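Local coordinates for uncharacterized protein (Xanthomonas campestris pv. campestris, PDB 3HIU) that is of unknown function but belongs to the ferritin-like clan, forms a four-helix bundle and binds a sodium ion in the crystal, at residues 43-46 and 47-51; 99-102 and 103-107. All coordinates share one frame; numbering follows the deposited sequence.

Contact 1: 43-46 and 47-51; sequences EQHV and EETQQ. With NA (sodium ion), chain J; EDO (1,2-ethanediol), chain N.
Glu48 reaches back one turn along helix 36-62 and holds two side chains with its two carboxylate oxygens. Glu48 OE2 accepts a hydrogen bond from His45 ND1 at 3.0 Å through its anti lone pair, lying somewhat out of the imidazole plane, with ring and carboxylate planes 55° apart. On the other branch, Glu48 OE1 offers its syn lone pair to Gln44 NE2 at 2.9 Å; here the amide and carboxylate planes are turned 72° against each other. A glutamate suits this place because its chain, bent at chi2, can lie back against the preceding turn and present both oxygens. His45 has CG anti to the backbone N (chi1 -159°), which carries the ring toward the bundle interior, where the side chain packs on Met25 of helix 2-28. Thr49, one turn on, crosses the imidazole at about a right angle and sets OG1 over one ring face. Thr49 OG1 binds the sodium ion at 2.6 Å, with Gln52 as the other protein ligand, and also makes a weak bond to His45 O. At the exposed end, Glu43 OE1 accepts a hydrogen bond from a 1,2-ethanediol molecule. Glu48 OE2 also forms a salt bridge with Arg41, and these partners, with Gln44 on OE1, probably spread and steady the negative charge; bonds from ND1 to Glu48 and NE2 to Glu137 fix the imidazole's rotation beside the sodium site.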
loop_
_atom_site.group_PDB
_atom_site.type_symbol
_atom_site.label_atom_id
_atom_site.label_comp_id
_atom_site.label_asym_id
_atom_site.label_seq_id
_atom_site.Cartn_x
_atom_site.Cartn_y
_atom_site.Cartn_z
ATOM N N GLU B 43 -13.322 8.088 -10.544
ATOM C CA GLU B 43 -14.725 8.497 -10.360
ATOM C C GLU B 43 -15.638 7.285 -10.148
ATOM O O GLU B 43 -16.462 7.261 -9.234
ATOM C CB GLU B 43 -15.215 9.341 -11.554
ATOM C CG GLU B 43 -14.860 10.830 -11.468
ATOM C CD GLU B 43 -14.905 11.577 -12.818
ATOM O OE1 GLU B 43 -15.481 11.072 -13.813
ATOM O OE2 GLU B 43 -14.353 12.697 -12.874
ATOM N N GLN B 44 -15.465 6.280 -11.000
ATOM C CA GLN B 44 -16.202 5.027 -10.904
ATOM C C GLN B 44 -15.938 4.311 -9.588
ATOM O O GLN B 44 -16.817 3.620 -9.066
ATOM C CB GLN B 44 -15.816 4.112 -12.063
ATOM C CG GLN B 44 -16.384 2.705 -11.979
ATOM C CD GLN B 44 -15.870 1.821 -13.101
ATOM O OE1 GLN B 44 -15.178 2.292 -14.007
ATOM N NE2 GLN B 44 -16.202 0.536 -13.046
ATOM N N HIS B 45 -14.727 4.459 -9.057
ATOM C CA HIS B 45 -14.389 3.795 -7.798
ATOM C C HIS B 45 -14.840 4.585 -6.568
ATOM O O HIS B 45 -15.018 4.010 -5.490
ATOM C CB HIS B 45 -12.897 3.450 -7.716
ATOM C CG HIS B 45 -12.582 2.370 -6.720
ATOM N ND1 HIS B 45 -13.411 1.292 -6.503
ATOM C CD2 HIS B 45 -11.519 2.193 -5.901
ATOM C CE1 HIS B 45 -12.880 0.504 -5.586
ATOM N NE2 HIS B 45 -11.730 1.030 -5.202
ATOM N N VAL B 46 -15.033 5.892 -6.727
ATOM C CA VAL B 46 -15.627 6.683 -5.649
ATOM C C VAL B 46 -17.050 6.199 -5.374
ATOM O O VAL B 46 -17.498 6.190 -4.229
ATOM C CB VAL B 46 -15.617 8.200 -5.936
ATOM C CG1 VAL B 46 -16.541 8.934 -4.968
ATOM C CG2 VAL B 46 -14.206 8.744 -5.818
ATOM N N GLU B 47 -17.745 5.770 -6.427
ATOM C CA GLU B 47 -19.105 5.253 -6.288
ATOM C C GLU B 47 -19.118 3.805 -5.781
ATOM O O GLU B 47 -19.916 3.450 -4.921
ATOM C CB GLU B 47 -19.858 5.376 -7.614
ATOM C CG GLU B 47 -20.097 6.813 -8.055
ATOM C CD GLU B 47 -21.295 7.437 -7.365
ATOM O OE1 GLU B 47 -21.398 8.687 -7.337
ATOM O OE2 GLU B 47 -22.138 6.670 -6.849
ATOM N N GLU B 48 -18.227 2.982 -6.320
ATOM C CA GLU B 48 -18.017 1.627 -5.827
ATOM C C GLU B 48 -17.695 1.612 -4.323
ATOM O O GLU B 48 -18.253 0.793 -3.587
ATOM C CB GLU B 48 -16.901 0.925 -6.624
ATOM C CG GLU B 48 -17.373 0.259 -7.923
ATOM C CD GLU B 48 -16.383 0.383 -9.090
ATOM O OE1 GLU B 48 -16.834 0.318 -10.258
ATOM O OE2 GLU B 48 -15.165 0.547 -8.853
ATOM N N THR B 49 -16.803 2.504 -3.874
ATOM C CA THR B 49 -16.434 2.596 -2.453
ATOM C C THR B 49 -17.637 2.900 -1.581
ATOM O O THR B 49 -17.894 2.214 -0.593
ATOM C CB THR B 49 -15.388 3.697 -2.189
ATOM O OG1 THR B 49 -14.091 3.214 -2.547
ATOM C CG2 THR B 49 -15.368 4.071 -0.711
ATOM N N GLN B 50 -18.371 3.946 -1.937
ATOM C CA GLN B 50 -19.585 4.283 -1.213
ATOM C C GLN B 50 -20.447 3.037 -0.987
ATOM O O GLN B 50 -21.024 2.854 0.087
ATOM C CB GLN B 50 -20.356 5.363 -1.966
ATOM C CG GLN B 50 -19.559 6.642 -2.112
ATOM C CD GLN B 50 -20.090 7.546 -3.202
ATOM O OE1 GLN B 50 -21.076 7.226 -3.864
ATOM N NE2 GLN B 50 -19.434 8.683 -3.397
ATOM N N GLN B 51 -20.506 2.173 -1.996
ATOM C CA GLN B 51 -21.267 0.932 -1.906
ATOM C C GLN B 51 -20.570 -0.155 -1.078
ATOM O O GLN B 51 -21.223 -1.056 -0.551
ATOM C CB GLN B 51 -21.597 0.414 -3.302
ATOM C CG GLN B 51 -22.519 1.335 -4.061
ATOM C CD GLN B 51 -23.321 0.603 -5.105
ATOM O OE1 GLN B 51 -22.856 -0.381 -5.681
ATOM N NE2 GLN B 51 -24.536 1.079 -5.360
HETATM NA NA NA J . -12.449 1.289 -2.155
HETATM C C1 EDO N . -14.437 14.190 -15.504
HETATM O O1 EDO N . -15.311 13.092 -15.798
HETATM C C2 EDO N . -14.439 15.204 -16.634
HETATM O O2 EDO N . -13.107 15.690 -16.756
#

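Contact 2: 99-102 and 103-107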
loop_
_atom_site.group_PDB
_atom_site.type_symbol
_atom_site.label_atom_id
_atom_site.label_comp_id
_atom_site.label_asym_id
_atom_site.label_seq_id
_atom_site.Cartn_x
_atom_site.Cartn_y
_atom_site.Cartn_z
ATOM N N ILE B 99 0.330 6.312 -4.273
ATOM C CA ILE B 99 -0.375 6.135 -3.020
ATOM C C ILE B 99 -1.691 5.407 -3.293
ATOM O O ILE B 99 -2.125 4.580 -2.497
ATOM C CB ILE B 99 -0.679 7.489 -2.356
ATOM C CG1 ILE B 99 0.559 8.385 -2.358
ATOM C CG2 ILE B 99 -1.179 7.287 -0.939
ATOM C CD1 ILE B 99 0.254 9.825 -1.989
ATOM N N SER B 100 -2.318 5.719 -4.428
ATOM C CA SER B 100 -3.580 5.085 -4.811
ATOM C C SER B 100 -3.407 3.593 -4.809
ATOM O O SER B 100 -4.264 2.847 -4.337
ATOM C CB SER B 100 -4.002 5.502 -6.216
ATOM O OG SER B 100 -4.662 6.743 -6.215
ATOM N N TYR B 101 -2.289 3.167 -5.373
ATOM C CA TYR B 101 -1.979 1.751 -5.521
ATOM C C TYR B 101 -1.674 1.079 -4.167
ATOM O O TYR B 101 -2.131 -0.040 -3.912
ATOM C CB TYR B 101 -0.811 1.608 -6.502
ATOM C CG TYR B 101 -0.290 0.204 -6.709
ATOM C CD1 TYR B 101 -0.928 -0.682 -7.585
ATOM C CD2 TYR B 101 0.864 -0.228 -6.055
ATOM C CE1 TYR B 101 -0.436 -1.965 -7.787
ATOM C CE2 TYR B 101 1.361 -1.508 -6.249
ATOM C CZ TYR B 101 0.710 -2.374 -7.112
ATOM O OH TYR B 101 1.211 -3.648 -7.297
ATOM N N ALA B 102 -0.925 1.775 -3.306
ATOM C CA ALA B 102 -0.563 1.277 -1.976
ATOM C C ALA B 102 -1.768 1.152 -1.052
ATOM O O ALA B 102 -1.874 0.189 -0.305
ATOM C CB ALA B 102 0.496 2.165 -1.336
ATOM N N PHE B 103 -2.672 2.130 -1.095
ATOM C CA PHE B 103 -3.887 2.044 -0.294
ATOM C C PHE B 103 -4.771 0.897 -0.774
ATOM O O PHE B 103 -5.382 0.210 0.039
ATOM C CB PHE B 103 -4.667 3.364 -0.297
ATOM C CG PHE B 103 -5.660 3.497 0.851
ATOM C CD1 PHE B 103 -7.010 3.205 0.666
ATOM C CD2 PHE B 103 -5.239 3.920 2.117
ATOM C CE1 PHE B 103 -7.922 3.330 1.724
ATOM C CE2 PHE B 103 -6.144 4.054 3.173
ATOM C CZ PHE B 103 -7.484 3.757 2.973
ATOM N N GLU B 104 -4.833 0.686 -2.089
ATOM C CA GLU B 104 -5.626 -0.409 -2.661
ATOM C C GLU B 104 -5.042 -1.756 -2.237
ATOM O O GLU B 104 -5.717 -2.790 -2.300
ATOM C CB GLU B 104 -5.678 -0.330 -4.193
ATOM C CG GLU B 104 -6.445 0.869 -4.768
ATOM C CD GLU B 104 -7.931 0.850 -4.429
ATOM O OE1 GLU B 104 -8.395 -0.108 -3.780
ATOM O OE2 GLU B 104 -8.638 1.802 -4.817
ATOM N N HIS B 105 -3.779 -1.746 -1.819
ATOM C CA HIS B 105 -3.183 -2.951 -1.258
ATOM C C HIS B 105 -3.354 -3.040 0.265
ATOM O O HIS B 105 -3.489 -4.126 0.819
ATOM C CB HIS B 105 -1.730 -3.105 -1.717
ATOM C CG HIS B 105 -1.608 -3.801 -3.036
ATOM N ND1 HIS B 105 -1.541 -3.123 -4.240
ATOM C CD2 HIS B 105 -1.583 -5.122 -3.351
ATOM C CE1 HIS B 105 -1.465 -3.995 -5.230
ATOM N NE2 HIS B 105 -1.485 -5.210 -4.719
ATOM N N LEU B 106 -3.370 -1.893 0.935
ATOM C CA LEU B 106 -3.806 -1.857 2.316
ATOM C C LEU B 106 -5.177 -2.498 2.376
ATOM O O LEU B 106 -5.429 -3.376 3.187
ATOM C CB LEU B 106 -3.890 -0.413 2.817
ATOM C CG LEU B 106 -4.146 -0.247 4.318
ATOM C CD1 LEU B 106 -3.189 -1.118 5.108
ATOM C CD2 LEU B 106 -4.011 1.219 4.738
ATOM N N GLU B 107 -6.067 -2.067 1.495
ATOM C CA GLU B 107 -7.427 -2.600 1.471
ATOM C C GLU B 107 -7.473 -4.108 1.218
ATOM O O GLU B 107 -8.139 -4.843 1.953
ATOM C CB GLU B 107 -8.287 -1.847 0.451
ATOM C CG GLU B 107 -8.642 -0.422 0.872
ATOM C CD GLU B 107 -9.730 0.185 0.004
ATOM O OE1 GLU B 107 -10.851 0.392 0.510
ATOM O OE2 GLU B 107 -9.467 0.444 -1.190
#
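His105 lies over one face of the Tyr101 ring, one turn apart on helix 94-120 of a ferritin-like four-helix bundle. The closest atoms are His105 CE1 and Tyr101 CZ, 3.3 Å apart, while His105 ND1 sits above the centre of the phenol ring; the planes meet obliquely at 59°, with centroids 4.6 Å apart. With CG anti to the backbone N (chi1 176°), the tyrosine ring stands beside the next turn, and its flat aromatic face suits it to receive the imidazole. His105 ND1 donates to Tyr101 O at 3.2 Å; that oxygen lies close to the imidazole plane, whereas the nitrogen stands above the carbonyl plane, not on a lone pair. This pair belongs to the subunit interface. His105 stacks on His105 of the second subunit and meets Tyr101 of that chain, while Ala102, small enough for helices to approach closely, packs on its counterpart there, and Leu106 on Gly98 of the same subunit. Phe103 and Glu104 turn into their own bundle. Phe103 lies against helix 2-28, meeting Met17, Ala21 and Met24, and also Glu20; Glu104 touches Met140 and Ala141 of helix 124-159. Phe103 N makes a straight helical bond to Ile99 O at 2.9 Å, but the bonding of His105 N is weak and divided between Tyr101 O and Ala102 O. Carboxylates gather near Glu137, with the Glu104 side chain about 5 Å from the bound sodium ion, a cation that would probably ease their closeness; Glu104 OE1 and Glu107 OE2 are 2.9 Å apart.

How the contacts relate
Contacts 1 and 2 are short lengths of consecutive helices, 36-62 and 94-120, with centres about 15 Å apart, and they face each other across the bundle interior, where His45 CD2 packs on Glu104 OE2 at 3.1 Å. Each is partly buried, but their other sides differ. Residues 43-51 are mostly polar, with Glu43, Gln44 and Glu47 exposed, and the second subunit does not touch them. Residues 99-107 are more deeply placed, with their aromatic pair and alanine at the dimer interface. Glu137 of helix 124-159 is common to the inner faces of both contacts.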